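Local coordinates for ethylbenzene dehydrogenase alpha-subunit (Aromatoleum aromaticum, PDB 2IVF), which is the molybdenum-bearing subunit of a molybdopterin-family oxidoreductase and holds two pterin guanine dinucleotides and an iron-sulfur cluster, at residues M611-K619 with W929-G938; T637-Y645 with D922-K930. All blocks are in the same frame, centred on the assembly; numbering follows the deposited sequence.

Contact 1 (M611-K619 with W929-G938). With MD1 (phosphoric acid 4-(2-amino-4-oxo-3,4,5,6,-tetrahydro-pteridin-6-yl)-2-hydroxy-3,4-dimercapto-but-3-en-yl ester guanylate ester), chain N.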
loop_
_atom_site.group_PDB
_atom_site.type_symbol
_atom_site.label_atom_id
_atom_site.label_comp_id
_atom_site.label_asym_id
_atom_site.label_seq_id
_atom_site.Cartn_x
_atom_site.Cartn_y
_atom_site.Cartn_z
ATOM N N MET A 611 -11.170 -14.731 9.223
ATOM C CA MET A 611 -11.570 -13.840 10.288
ATOM C C MET A 611 -11.717 -12.381 9.836
ATOM O O MET A 611 -12.498 -11.649 10.435
ATOM C CB MET A 611 -10.637 -13.930 11.470
ATOM C CG MET A 611 -10.699 -15.262 12.170
ATOM S SD MET A 611 -12.322 -15.655 12.943
ATOM C CE MET A 611 -12.401 -14.393 14.182
ATOM N N ARG A 612 -10.969 -11.934 8.826
ATOM C CA ARG A 612 -11.277 -10.610 8.208
ATOM C C ARG A 612 -11.912 -10.684 6.798
ATOM O O ARG A 612 -12.634 -9.771 6.374
ATOM C CB ARG A 612 -10.057 -9.692 8.155
ATOM C CG ARG A 612 -8.841 -10.270 7.477
ATOM C CD ARG A 612 -8.125 -9.242 6.686
ATOM N NE ARG A 612 -8.946 -8.749 5.593
ATOM C CZ ARG A 612 -8.832 -9.097 4.307
ATOM N NH1 ARG A 612 -7.924 -9.990 3.898
ATOM N NH2 ARG A 612 -9.658 -8.567 3.414
ATOM N N ARG A 613 -11.613 -11.736 6.050
ATOM C CA ARG A 613 -12.062 -11.838 4.676
ATOM C C ARG A 613 -13.555 -12.117 4.591
ATOM O O ARG A 613 -14.261 -11.426 3.841
ATOM C CB ARG A 613 -11.342 -12.938 3.907
ATOM C CG ARG A 613 -11.807 -12.981 2.448
ATOM C CD ARG A 613 -11.650 -14.317 1.798
ATOM N NE ARG A 613 -10.238 -14.554 1.463
ATOM C CZ ARG A 613 -9.847 -15.499 0.615
ATOM N NH1 ARG A 613 -10.740 -16.269 0.025
ATOM N NH2 ARG A 613 -8.559 -15.678 0.340
ATOM N N LYS A 614 -14.047 -13.107 5.324
ATOM C CA LYS A 614 -15.494 -13.361 5.330
ATOM C C LYS A 614 -16.235 -12.229 5.990
ATOM O O LYS A 614 -15.896 -11.786 7.089
ATOM C CB LYS A 614 -15.915 -14.660 6.007
ATOM C CG LYS A 614 -15.980 -15.871 5.085
ATOM C CD LYS A 614 -14.657 -16.141 4.414
ATOM C CE LYS A 614 -14.661 -17.542 3.802
ATOM N NZ LYS A 614 -13.506 -17.792 2.874
ATOM N N ARG A 615 -17.282 -11.796 5.314
ATOM C CA ARG A 615 -18.160 -10.772 5.857
ATOM C C ARG A 615 -18.889 -11.376 7.024
ATOM O O ARG A 615 -19.510 -12.450 6.895
ATOM C CB ARG A 615 -19.169 -10.263 4.819
ATOM C CG ARG A 615 -18.574 -9.278 3.815
ATOM C CD ARG A 615 -17.397 -9.838 3.030
ATOM N NE ARG A 615 -16.991 -8.906 1.976
ATOM C CZ ARG A 615 -16.120 -9.236 1.032
ATOM N NH1 ARG A 615 -15.585 -10.454 1.041
ATOM N NH2 ARG A 615 -15.810 -8.363 0.076
ATOM N N SER A 616 -18.793 -10.716 8.177
ATOM C CA SER A 616 -19.269 -11.287 9.440
ATOM C C SER A 616 -18.630 -12.648 9.843
ATOM O O SER A 616 -19.050 -13.276 10.801
ATOM C CB SER A 616 -20.796 -11.347 9.448
ATOM O OG SER A 616 -21.369 -10.066 9.442
ATOM N N GLY A 617 -17.585 -13.072 9.152
ATOM C CA GLY A 617 -16.896 -14.308 9.463
ATOM C C GLY A 617 -16.329 -14.315 10.882
ATOM O O GLY A 617 -16.338 -15.357 11.530
ATOM N N ALA A 618 -15.927 -13.144 11.393
ATOM C CA ALA A 618 -15.383 -13.035 12.765
ATOM C C ALA A 618 -16.376 -13.493 13.836
ATOM O O ALA A 618 -15.980 -13.897 14.925
ATOM C CB ALA A 618 -14.830 -11.590 13.051
ATOM N N LYS A 619 -17.665 -13.464 13.521
ATOM C CA LYS A 619 -18.689 -13.985 14.394
ATOM C C LYS A 619 -19.077 -15.378 13.939
ATOM O O LYS A 619 -19.230 -16.272 14.771
ATOM C CB LYS A 619 -19.926 -13.091 14.341
ATOM C CG LYS A 619 -21.132 -13.561 15.194
ATOM C CD LYS A 619 -20.814 -13.491 16.686
ATOM C CE LYS A 619 -22.083 -13.654 17.573
ATOM N NZ LYS A 619 -21.676 -14.171 18.920
ATOM N N TRP A 929 -10.465 -8.410 18.973
ATOM C CA TRP A 929 -10.341 -9.016 17.642
ATOM C C TRP A 929 -11.659 -9.025 16.856
ATOM O O TRP A 929 -11.941 -9.956 16.080
ATOM C CB TRP A 929 -9.828 -10.459 17.698
ATOM C CG TRP A 929 -8.540 -10.650 18.359
ATOM C CD1 TRP A 929 -7.921 -9.831 19.234
ATOM C CD2 TRP A 929 -7.742 -11.826 18.269
ATOM N NE1 TRP A 929 -6.735 -10.398 19.651
ATOM C CE2 TRP A 929 -6.609 -11.625 19.071
ATOM C CE3 TRP A 929 -7.848 -13.003 17.529
ATOM C CZ2 TRP A 929 -5.594 -12.587 19.201
ATOM C CZ3 TRP A 929 -6.840 -13.956 17.650
ATOM C CH2 TRP A 929 -5.729 -13.732 18.473
ATOM N N LYS A 930 -12.432 -7.960 17.003
ATOM C CA LYS A 930 -13.653 -7.794 16.238
ATOM C C LYS A 930 -13.342 -6.766 15.132
ATOM O O LYS A 930 -13.348 -5.566 15.380
ATOM C CB LYS A 930 -14.736 -7.320 17.144
ATOM C CG LYS A 930 -15.201 -8.427 18.143
ATOM C CD LYS A 930 -15.948 -7.885 19.309
ATOM C CE LYS A 930 -17.260 -7.238 18.975
ATOM N NZ LYS A 930 -18.019 -6.940 20.241
ATOM N N PRO A 931 -13.148 -7.239 13.896
ATOM C CA PRO A 931 -12.820 -6.291 12.860
ATOM C C PRO A 931 -14.062 -5.594 12.357
ATOM O O PRO A 931 -15.168 -6.019 12.631
ATOM C CB PRO A 931 -12.203 -7.174 11.777
ATOM C CG PRO A 931 -13.057 -8.395 11.879
ATOM C CD PRO A 931 -13.302 -8.602 13.347
ATOM N N TYR A 932 -13.912 -4.523 11.591
ATOM C CA TYR A 932 -15.099 -3.888 11.042
ATOM C C TYR A 932 -15.926 -4.881 10.229
ATOM O O TYR A 932 -17.161 -4.795 10.175
ATOM C CB TYR A 932 -14.721 -2.663 10.221
ATOM C CG TYR A 932 -14.765 -2.729 8.735
ATOM C CD1 TYR A 932 -13.649 -3.156 7.976
ATOM C CD2 TYR A 932 -15.853 -2.196 8.062
ATOM C CE1 TYR A 932 -13.666 -3.122 6.580
ATOM C CE2 TYR A 932 -15.894 -2.156 6.671
ATOM C CZ TYR A 932 -14.805 -2.618 5.927
ATOM O OH TYR A 932 -14.896 -2.559 4.565
ATOM N N ASP A 933 -15.248 -5.858 9.654
ATOM C CA ASP A 933 -15.926 -6.885 8.837
ATOM C C ASP A 933 -16.995 -7.674 9.578
ATOM O O ASP A 933 -17.894 -8.259 8.933
ATOM C CB ASP A 933 -14.894 -7.826 8.203
ATOM C CG ASP A 933 -13.764 -7.080 7.606
ATOM O OD1 ASP A 933 -12.902 -6.625 8.378
ATOM O OD2 ASP A 933 -13.715 -6.928 6.364
ATOM N N ILE A 934 -16.910 -7.705 10.914
ATOM C CA ILE A 934 -17.842 -8.465 11.706
ATOM C C ILE A 934 -19.267 -8.013 11.399
ATOM O O ILE A 934 -20.203 -8.816 11.483
ATOM C CB ILE A 934 -17.550 -8.373 13.228
ATOM C CG1 ILE A 934 -18.297 -9.448 14.017
ATOM C CG2 ILE A 934 -17.970 -6.978 13.844
ATOM C CD1 ILE A 934 -17.821 -9.556 15.431
ATOM N N LEU A 935 -19.451 -6.754 11.036
ATOM C CA LEU A 935 -20.830 -6.222 10.859
ATOM C C LEU A 935 -21.321 -6.152 9.403
ATOM O O LEU A 935 -22.377 -5.578 9.135
ATOM C CB LEU A 935 -20.990 -4.868 11.567
ATOM C CG LEU A 935 -19.885 -3.825 11.408
ATOM C CD1 LEU A 935 -19.961 -3.292 9.992
ATOM C CD2 LEU A 935 -20.066 -2.753 12.417
ATOM N N LEU A 936 -20.586 -6.800 8.497
ATOM C CA LEU A 936 -20.753 -6.560 7.050
ATOM C C LEU A 936 -21.675 -7.520 6.338
ATOM O O LEU A 936 -22.156 -7.185 5.270
ATOM C CB LEU A 936 -19.411 -6.448 6.342
ATOM C CG LEU A 936 -18.500 -5.264 6.740
ATOM C CD1 LEU A 936 -17.187 -5.371 5.912
ATOM C CD2 LEU A 936 -19.135 -3.804 6.559
ATOM N N ILE A 937 -21.975 -8.644 6.995
ATOM C CA ILE A 937 -23.062 -9.580 6.674
ATOM C C ILE A 937 -22.882 -10.370 5.420
ATOM O O ILE A 937 -23.071 -11.574 5.454
ATOM C CB ILE A 937 -24.455 -8.894 6.629
ATOM C CG1 ILE A 937 -24.759 -8.130 7.931
ATOM C CG2 ILE A 937 -25.540 -9.920 6.333
ATOM C CD1 ILE A 937 -24.329 -8.819 9.115
ATOM N N GLY A 938 -22.647 -9.684 4.307
ATOM C CA GLY A 938 -22.335 -10.309 3.037
ATOM C C GLY A 938 -23.555 -10.783 2.289
ATOM O O GLY A 938 -23.529 -11.839 1.671
HETATM P PB MD1 N . -7.017 -12.992 2.068
HETATM O O3B MD1 N . -5.866 -12.057 2.620
HETATM O O1B MD1 N . -6.473 -13.693 0.876
HETATM O O2B MD1 N . -7.749 -13.697 3.143
HETATM O O3A MD1 N . -8.050 -11.914 1.532
HETATM C C10 MD1 N . -8.019 -11.401 0.183
HETATM C C11 MD1 N . -9.055 -10.289 0.189
HETATM O O11 MD1 N . -8.362 -9.174 0.848
HETATM C C12 MD1 N . -9.389 -9.876 -1.219
HETATM S S12 MD1 N . -8.395 -10.301 -2.545
HETATM C C13 MD1 N . -10.473 -9.079 -1.488
HETATM S S13 MD1 N . -10.844 -8.554 -3.048
HETATM C C14 MD1 N . -11.420 -8.638 -0.438
HETATM N N15 MD1 N . -11.577 -7.243 -0.204
HETATM C C16 MD1 N . -12.338 -6.776 0.837
HETATM C C15 MD1 N . -12.536 -5.410 0.915
HETATM O O14 MD1 N . -12.047 -4.623 0.061
HETATM N N17 MD1 N . -13.225 -4.997 2.009
HETATM C C17 MD1 N . -13.756 -5.898 2.932
HETATM N N16 MD1 N . -14.436 -5.381 3.946
HETATM N N18 MD1 N . -13.584 -7.223 2.795
HETATM C C20 MD1 N . -12.894 -7.660 1.764
HETATM N N8 MD1 N . -12.760 -9.001 1.591
HETATM C C7 MD1 N . -11.974 -9.625 0.561
HETATM P PA MD1 N . -4.979 -12.079 3.962
HETATM O O1A MD1 N . -3.737 -11.326 3.613
HETATM O O2A MD1 N . -5.810 -11.540 5.063
HETATM O "O5'" MD1 N . -4.646 -13.593 4.260
HETATM C "C5'" MD1 N . -3.716 -14.218 3.383
HETATM C "C4'" MD1 N . -2.672 -14.895 4.171
HETATM O "O4'" MD1 N . -1.736 -15.322 3.189
HETATM C "C1'" MD1 N . -0.482 -15.326 3.872
HETATM N N9 MD1 N . 0.691 -15.333 2.988
HETATM C C4 MD1 N . 1.437 -16.410 2.784
HETATM N N3 MD1 N . 1.295 -17.664 3.276
HETATM C C2 MD1 N . 2.158 -18.619 2.929
HETATM N N2 MD1 N . 2.016 -19.885 3.405
HETATM N N1 MD1 N . 3.232 -18.269 2.134
HETATM C C6 MD1 N . 3.436 -17.018 1.604
HETATM O O6 MD1 N . 4.388 -16.831 0.847
HETATM C C5 MD1 N . 2.490 -16.035 1.933
HETATM N N7 MD1 N . 2.347 -14.743 1.659
HETATM C C8 MD1 N . 1.246 -14.334 2.296
HETATM C "C2'" MD1 N . -0.488 -14.041 4.695
HETATM O "O2'" MD1 N . 0.395 -14.081 5.843
HETATM C "C3'" MD1 N . -1.969 -13.862 5.061
HETATM O "O3'" MD1 N . -2.226 -14.161 6.458
HETATM O O HOH W 1 -11.436 -7.528 5.204
#
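S616 joins 929-938 through three hydrogen bonds, two to carbonyls of the 3-10 turn 932-934 and one from I937 N just after it. Its backbone N donates to D933 O at 2.7 Å, and its OG gives its proton to I934 O while accepting from I937 N at 2.9 Å. With chi1 at -66°, OG lies beside its own backbone N and can serve both partners. D933 O also takes L936 N, from the opposite face of its carbonyl plane. Beside this polar knot A618 CB presses on P931 CD at 3.4 Å, a tight fit, and R615 CG rests on L936 CB.

Both segments reach MD1. R612 NH1 and NH2 both donate to MD1 O11, and NH1 also reaches O2A at 2.9 Å; R613 holds the other phosphate through NH2 to O1B. One face of the R615 guanidinium lies over MD1 N8, while its NE pairs with D966. From the far segment, Y932 OH accepts from MD1 N16 at 2.9 Å in a nearly straight bond (167°). A water accepts from R612 NH2 and donates to D933 OD2, bridging the segments beside MD1.

Segment 611-619 runs from helix 610-613 through loop 614-616 into helix 617-625; helix 217-221 packs on R613, and strands 843-846 and 969-975 back L936.

Contact 2 (T637-Y645 with D922-K930); sequences TRMSSSAMY and DAHQYKGWK. With MD1 (phosphoric acid 4-(2-amino-4-oxo-3,4,5,6,-tetrahydro-pteridin-6-yl)-2-hydroxy-3,4-dimercapto-but-3-en-yl ester guanylate ester), chain N.
R638 and D922 form the charged link of this contact, a salt bridge in which NH1 and NH2 both grip the single oxygen OD2, at 3.0 and 2.9 Å. OD2 lies in the guanidinium plane, although the carboxylate is turned 45° from it. The same arginine holds the ribose of MD1, NE donating to O2' and NH2 to O3' at 2.7 Å, the latter nearly straight (167°). D922 is thus a second-shell residue that steadies an arginine that binds MD1.

Among the uncharged hydrogen bonds, S641 OG donates to D922 OD1 at 2.6 Å on the syn side, and A923 N reaches the same oxygen on the anti side, both from the same face and each 27° out of the carboxylate plane. N609 is a further partner of OD1, so both carboxylate oxygens are well occupied. H924 NE2 donates to M639 O at 2.8 Å, close to the ring plane, which fixes the imidazole's rotation.

Nonpolar contact begins over the face of that imidazole, where S641 CB makes a CH-pi contact 3.8 Å from the ring centroid. M644 CB meets the W929 edge at CZ3, 3.5 Å away, and Y645 lies obliquely against the same indole. W929 NE1 hydrogen-bonds to the backbone O of V111 of the neighbouring beta-subunit chain.

Segment 637-645 links strands 631-636 and 648-651 of a mixed sheet, with helix 610-613 against S641 and Y645 and strand 158-160 against M639 and M644.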
loop_
_atom_site.group_PDB
_atom_site.type_symbol
_atom_site.label_atom_id
_atom_site.label_comp_id
_atom_site.label_asym_id
_atom_site.label_seq_id
_atom_site.Cartn_x
_atom_site.Cartn_y
_atom_site.Cartn_z
ATOM N N THR A 637 3.160 -18.065 6.646
ATOM C CA THR A 637 4.403 -17.392 6.923
ATOM C C THR A 637 4.260 -16.500 8.135
ATOM O O THR A 637 5.251 -16.113 8.758
ATOM C CB THR A 637 4.794 -16.490 5.753
ATOM O OG1 THR A 637 3.690 -15.641 5.450
ATOM C CG2 THR A 637 5.141 -17.340 4.532
ATOM N N ARG A 638 3.017 -16.189 8.474
ATOM C CA ARG A 638 2.717 -15.109 9.362
ATOM C C ARG A 638 1.587 -15.541 10.327
ATOM O O ARG A 638 0.726 -16.367 9.981
ATOM C CB ARG A 638 2.316 -13.929 8.468
ATOM C CG ARG A 638 1.938 -12.634 9.101
ATOM C CD ARG A 638 1.307 -11.690 8.046
ATOM N NE ARG A 638 -0.070 -12.100 7.835
ATOM C CZ ARG A 638 -1.107 -11.654 8.538
ATOM N NH1 ARG A 638 -0.963 -10.746 9.505
ATOM N NH2 ARG A 638 -2.285 -12.150 8.296
ATOM N N MET A 639 1.619 -15.018 11.549
ATOM C CA MET A 639 0.574 -15.333 12.518
ATOM C C MET A 639 -0.640 -14.448 12.251
ATOM O O MET A 639 -0.812 -13.364 12.834
ATOM C CB MET A 639 1.046 -15.243 13.958
ATOM C CG MET A 639 -0.019 -15.692 14.913
ATOM S SD MET A 639 -0.427 -17.444 14.753
ATOM C CE MET A 639 0.944 -18.243 15.558
ATOM N N SER A 640 -1.451 -14.902 11.297
ATOM C CA SER A 640 -2.689 -14.210 10.940
ATOM C C SER A 640 -3.694 -14.365 12.045
ATOM O O SER A 640 -3.566 -15.234 12.882
ATOM C CB SER A 640 -3.275 -14.784 9.638
ATOM O OG SER A 640 -3.782 -16.076 9.827
ATOM N N SER A 641 -4.708 -13.509 12.030
ATOM C CA SER A 641 -5.766 -13.604 12.991
ATOM C C SER A 641 -6.449 -14.948 12.897
ATOM O O SER A 641 -6.833 -15.524 13.934
ATOM C CB SER A 641 -6.770 -12.460 12.800
ATOM O OG SER A 641 -7.382 -12.543 11.553
ATOM N N SER A 642 -6.588 -15.486 11.678
ATOM C CA SER A 642 -7.244 -16.806 11.528
ATOM C C SER A 642 -6.383 -17.977 12.002
ATOM O O SER A 642 -6.912 -18.951 12.560
ATOM C CB SER A 642 -7.751 -17.047 10.090
ATOM O OG SER A 642 -8.548 -15.950 9.665
ATOM N N ALA A 643 -5.078 -17.895 11.755
ATOM C CA ALA A 643 -4.109 -18.879 12.242
ATOM C C ALA A 643 -4.113 -18.980 13.754
ATOM O O ALA A 643 -3.824 -20.033 14.309
ATOM C CB ALA A 643 -2.665 -18.544 11.716
ATOM N N MET A 644 -4.444 -17.879 14.434
ATOM C CA MET A 644 -4.567 -17.893 15.888
ATOM C C MET A 644 -5.626 -18.856 16.380
ATOM O O MET A 644 -5.603 -19.264 17.533
ATOM C CB MET A 644 -4.778 -16.477 16.418
ATOM C CG MET A 644 -3.474 -15.659 16.338
ATOM S SD MET A 644 -2.233 -16.282 17.487
ATOM C CE MET A 644 -2.948 -15.881 19.099
ATOM N N TYR A 645 -6.564 -19.224 15.513
ATOM C CA TYR A 645 -7.602 -20.173 15.874
ATOM C C TYR A 645 -7.338 -21.576 15.376
ATOM O O TYR A 645 -8.140 -22.477 15.601
ATOM C CB TYR A 645 -8.946 -19.724 15.306
ATOM C CG TYR A 645 -9.454 -18.491 15.940
ATOM C CD1 TYR A 645 -9.037 -17.266 15.480
ATOM C CD2 TYR A 645 -10.333 -18.532 17.036
ATOM C CE1 TYR A 645 -9.478 -16.115 16.053
ATOM C CE2 TYR A 645 -10.792 -17.341 17.612
ATOM C CZ TYR A 645 -10.340 -16.141 17.079
ATOM O OH TYR A 645 -10.729 -14.902 17.579
ATOM N N ASP A 922 -6.242 -6.573 9.638
ATOM C CA ASP A 922 -6.361 -7.936 10.121
ATOM C C ASP A 922 -7.115 -7.900 11.415
ATOM O O ASP A 922 -7.015 -6.934 12.159
ATOM C CB ASP A 922 -4.982 -8.567 10.290
ATOM C CG ASP A 922 -5.003 -10.082 10.205
ATOM O OD1 ASP A 922 -6.090 -10.726 10.281
ATOM O OD2 ASP A 922 -3.862 -10.613 10.129
ATOM N N ALA A 923 -7.860 -8.964 11.708
ATOM C CA ALA A 923 -8.787 -8.966 12.850
ATOM C C ALA A 923 -8.144 -8.778 14.227
ATOM O O ALA A 923 -8.735 -8.130 15.097
ATOM C CB ALA A 923 -9.651 -10.192 12.841
ATOM N N HIS A 924 -6.932 -9.307 14.429
ATOM C CA HIS A 924 -6.278 -9.191 15.736
ATOM C C HIS A 924 -5.545 -7.851 15.900
ATOM O O HIS A 924 -4.752 -7.634 16.863
ATOM C CB HIS A 924 -5.408 -10.411 16.054
ATOM C CG HIS A 924 -4.348 -10.722 15.042
ATOM N ND1 HIS A 924 -4.237 -10.064 13.834
ATOM C CD2 HIS A 924 -3.376 -11.666 15.050
ATOM C CE1 HIS A 924 -3.224 -10.572 13.159
ATOM N NE2 HIS A 924 -2.682 -11.541 13.874
ATOM N N GLN A 925 -5.795 -6.930 14.965
ATOM C CA GLN A 925 -5.414 -5.523 15.156
ATOM C C GLN A 925 -6.505 -4.702 15.854
ATOM O O GLN A 925 -6.314 -3.505 16.158
ATOM C CB GLN A 925 -5.107 -4.850 13.823
ATOM C CG GLN A 925 -4.009 -5.512 13.025
ATOM C CD GLN A 925 -3.675 -4.729 11.787
ATOM O OE1 GLN A 925 -4.113 -5.076 10.657
ATOM N NE2 GLN A 925 -2.897 -3.677 11.969
ATOM N N TYR A 926 -7.638 -5.343 16.138
ATOM C CA TYR A 926 -8.749 -4.684 16.747
ATOM C C TYR A 926 -8.985 -5.185 18.153
ATOM O O TYR A 926 -8.785 -6.369 18.466
ATOM C CB TYR A 926 -10.065 -5.008 16.036
ATOM C CG TYR A 926 -10.237 -4.530 14.622
ATOM C CD1 TYR A 926 -9.647 -5.227 13.555
ATOM C CD2 TYR A 926 -11.064 -3.463 14.332
ATOM C CE1 TYR A 926 -9.846 -4.841 12.259
ATOM C CE2 TYR A 926 -11.256 -3.052 13.029
ATOM C CZ TYR A 926 -10.699 -3.764 12.005
ATOM O OH TYR A 926 -10.935 -3.378 10.715
ATOM N N LYS A 927 -9.522 -4.283 18.963
ATOM C CA LYS A 927 -9.945 -4.627 20.312
ATOM C C LYS A 927 -10.945 -5.763 20.268
ATOM O O LYS A 927 -11.883 -5.760 19.469
ATOM C CB LYS A 927 -10.538 -3.399 21.010
ATOM C CG LYS A 927 -9.470 -2.382 21.351
ATOM C CD LYS A 927 -10.028 -1.098 21.976
ATOM C CE LYS A 927 -8.926 -0.009 22.027
ATOM N NZ LYS A 927 -9.247 1.216 22.811
ATOM N N GLY A 928 -10.676 -6.786 21.058
ATOM C CA GLY A 928 -11.524 -7.966 21.116
ATOM C C GLY A 928 -11.409 -8.778 19.841
ATOM O O GLY A 928 -12.155 -9.739 19.663
ATOM N N TRP A 929 -10.465 -8.410 18.973
ATOM C CA TRP A 929 -10.341 -9.016 17.642
ATOM C C TRP A 929 -11.659 -9.025 16.856
ATOM O O TRP A 929 -11.941 -9.956 16.080
ATOM C CB TRP A 929 -9.828 -10.459 17.698
ATOM C CG TRP A 929 -8.540 -10.650 18.359
ATOM C CD1 TRP A 929 -7.921 -9.831 19.234
ATOM C CD2 TRP A 929 -7.742 -11.826 18.269
ATOM N NE1 TRP A 929 -6.735 -10.398 19.651
ATOM C CE2 TRP A 929 -6.609 -11.625 19.071
ATOM C CE3 TRP A 929 -7.848 -13.003 17.529
ATOM C CZ2 TRP A 929 -5.594 -12.587 19.201
ATOM C CZ3 TRP A 929 -6.840 -13.956 17.650
ATOM C CH2 TRP A 929 -5.729 -13.732 18.473
ATOM N N LYS A 930 -12.432 -7.960 17.003
ATOM C CA LYS A 930 -13.653 -7.794 16.238
ATOM C C LYS A 930 -13.342 -6.766 15.132
ATOM O O LYS A 930 -13.348 -5.566 15.380
ATOM C CB LYS A 930 -14.736 -7.320 17.144
ATOM C CG LYS A 930 -15.201 -8.427 18.143
ATOM C CD LYS A 930 -15.948 -7.885 19.309
ATOM C CE LYS A 930 -17.260 -7.238 18.975
ATOM N NZ LYS A 930 -18.019 -6.940 20.241
HETATM P PB MD1 N . -7.017 -12.992 2.068
HETATM O O3B MD1 N . -5.866 -12.057 2.620
HETATM O O1B MD1 N . -6.473 -13.693 0.876
HETATM O O2B MD1 N . -7.749 -13.697 3.143
HETATM O O3A MD1 N . -8.050 -11.914 1.532
HETATM C C10 MD1 N . -8.019 -11.401 0.183
HETATM C C11 MD1 N . -9.055 -10.289 0.189
HETATM O O11 MD1 N . -8.362 -9.174 0.848
HETATM C C12 MD1 N . -9.389 -9.876 -1.219
HETATM S S12 MD1 N . -8.395 -10.301 -2.545
HETATM C C13 MD1 N . -10.473 -9.079 -1.488
HETATM S S13 MD1 N . -10.844 -8.554 -3.048
HETATM C C14 MD1 N . -11.420 -8.638 -0.438
HETATM N N15 MD1 N . -11.577 -7.243 -0.204
HETATM C C16 MD1 N . -12.338 -6.776 0.837
HETATM C C15 MD1 N . -12.536 -5.410 0.915
HETATM O O14 MD1 N . -12.047 -4.623 0.061
HETATM N N17 MD1 N . -13.225 -4.997 2.009
HETATM C C17 MD1 N . -13.756 -5.898 2.932
HETATM N N16 MD1 N . -14.436 -5.381 3.946
HETATM N N18 MD1 N . -13.584 -7.223 2.795
HETATM C C20 MD1 N . -12.894 -7.660 1.764
HETATM N N8 MD1 N . -12.760 -9.001 1.591
HETATM C C7 MD1 N . -11.974 -9.625 0.561
HETATM P PA MD1 N . -4.979 -12.079 3.962
HETATM O O1A MD1 N . -3.737 -11.326 3.613
HETATM O O2A MD1 N . -5.810 -11.540 5.063
HETATM O "O5'" MD1 N . -4.646 -13.593 4.260
HETATM C "C5'" MD1 N . -3.716 -14.218 3.383
HETATM C "C4'" MD1 N . -2.672 -14.895 4.171
HETATM O "O4'" MD1 N . -1.736 -15.322 3.189
HETATM C "C1'" MD1 N . -0.482 -15.326 3.872
HETATM N N9 MD1 N . 0.691 -15.333 2.988
HETATM C C4 MD1 N . 1.437 -16.410 2.784
HETATM N N3 MD1 N . 1.295 -17.664 3.276
HETATM C C2 MD1 N . 2.158 -18.619 2.929
HETATM N N2 MD1 N . 2.016 -19.885 3.405
HETATM N N1 MD1 N . 3.232 -18.269 2.134
HETATM C C6 MD1 N . 3.436 -17.018 1.604
HETATM O O6 MD1 N . 4.388 -16.831 0.847
HETATM C C5 MD1 N . 2.490 -16.035 1.933
HETATM N N7 MD1 N . 2.347 -14.743 1.659
HETATM C C8 MD1 N . 1.246 -14.334 2.296
HETATM C "C2'" MD1 N . -0.488 -14.041 4.695
HETATM O "O2'" MD1 N . 0.395 -14.081 5.843
HETATM C "C3'" MD1 N . -1.969 -13.862 5.061
HETATM O "O3'" MD1 N . -2.226 -14.161 6.458
#

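The two contacts illustrate how one extended ligand, MD1, can be held at a seam between distant parts of a chain. Their centres lie 12 Å apart, on the same side of the chain's centre. Along the sequence the order is 611-619, 637-645, 922-930 and 929-938, so contact 2 falls within the span that contact 1 closes, and W929 and K930 belong to both. The early segments flank strand 631-636; the late ones share the loop between strands 915-917 and 969-975. M611 N and S642 OG probably hydrogen-bond between the contacts. Contact 1 serves the pterin and phosphate portions of MD1, contact 2 its guanosine end, and together they join the two family regions around it.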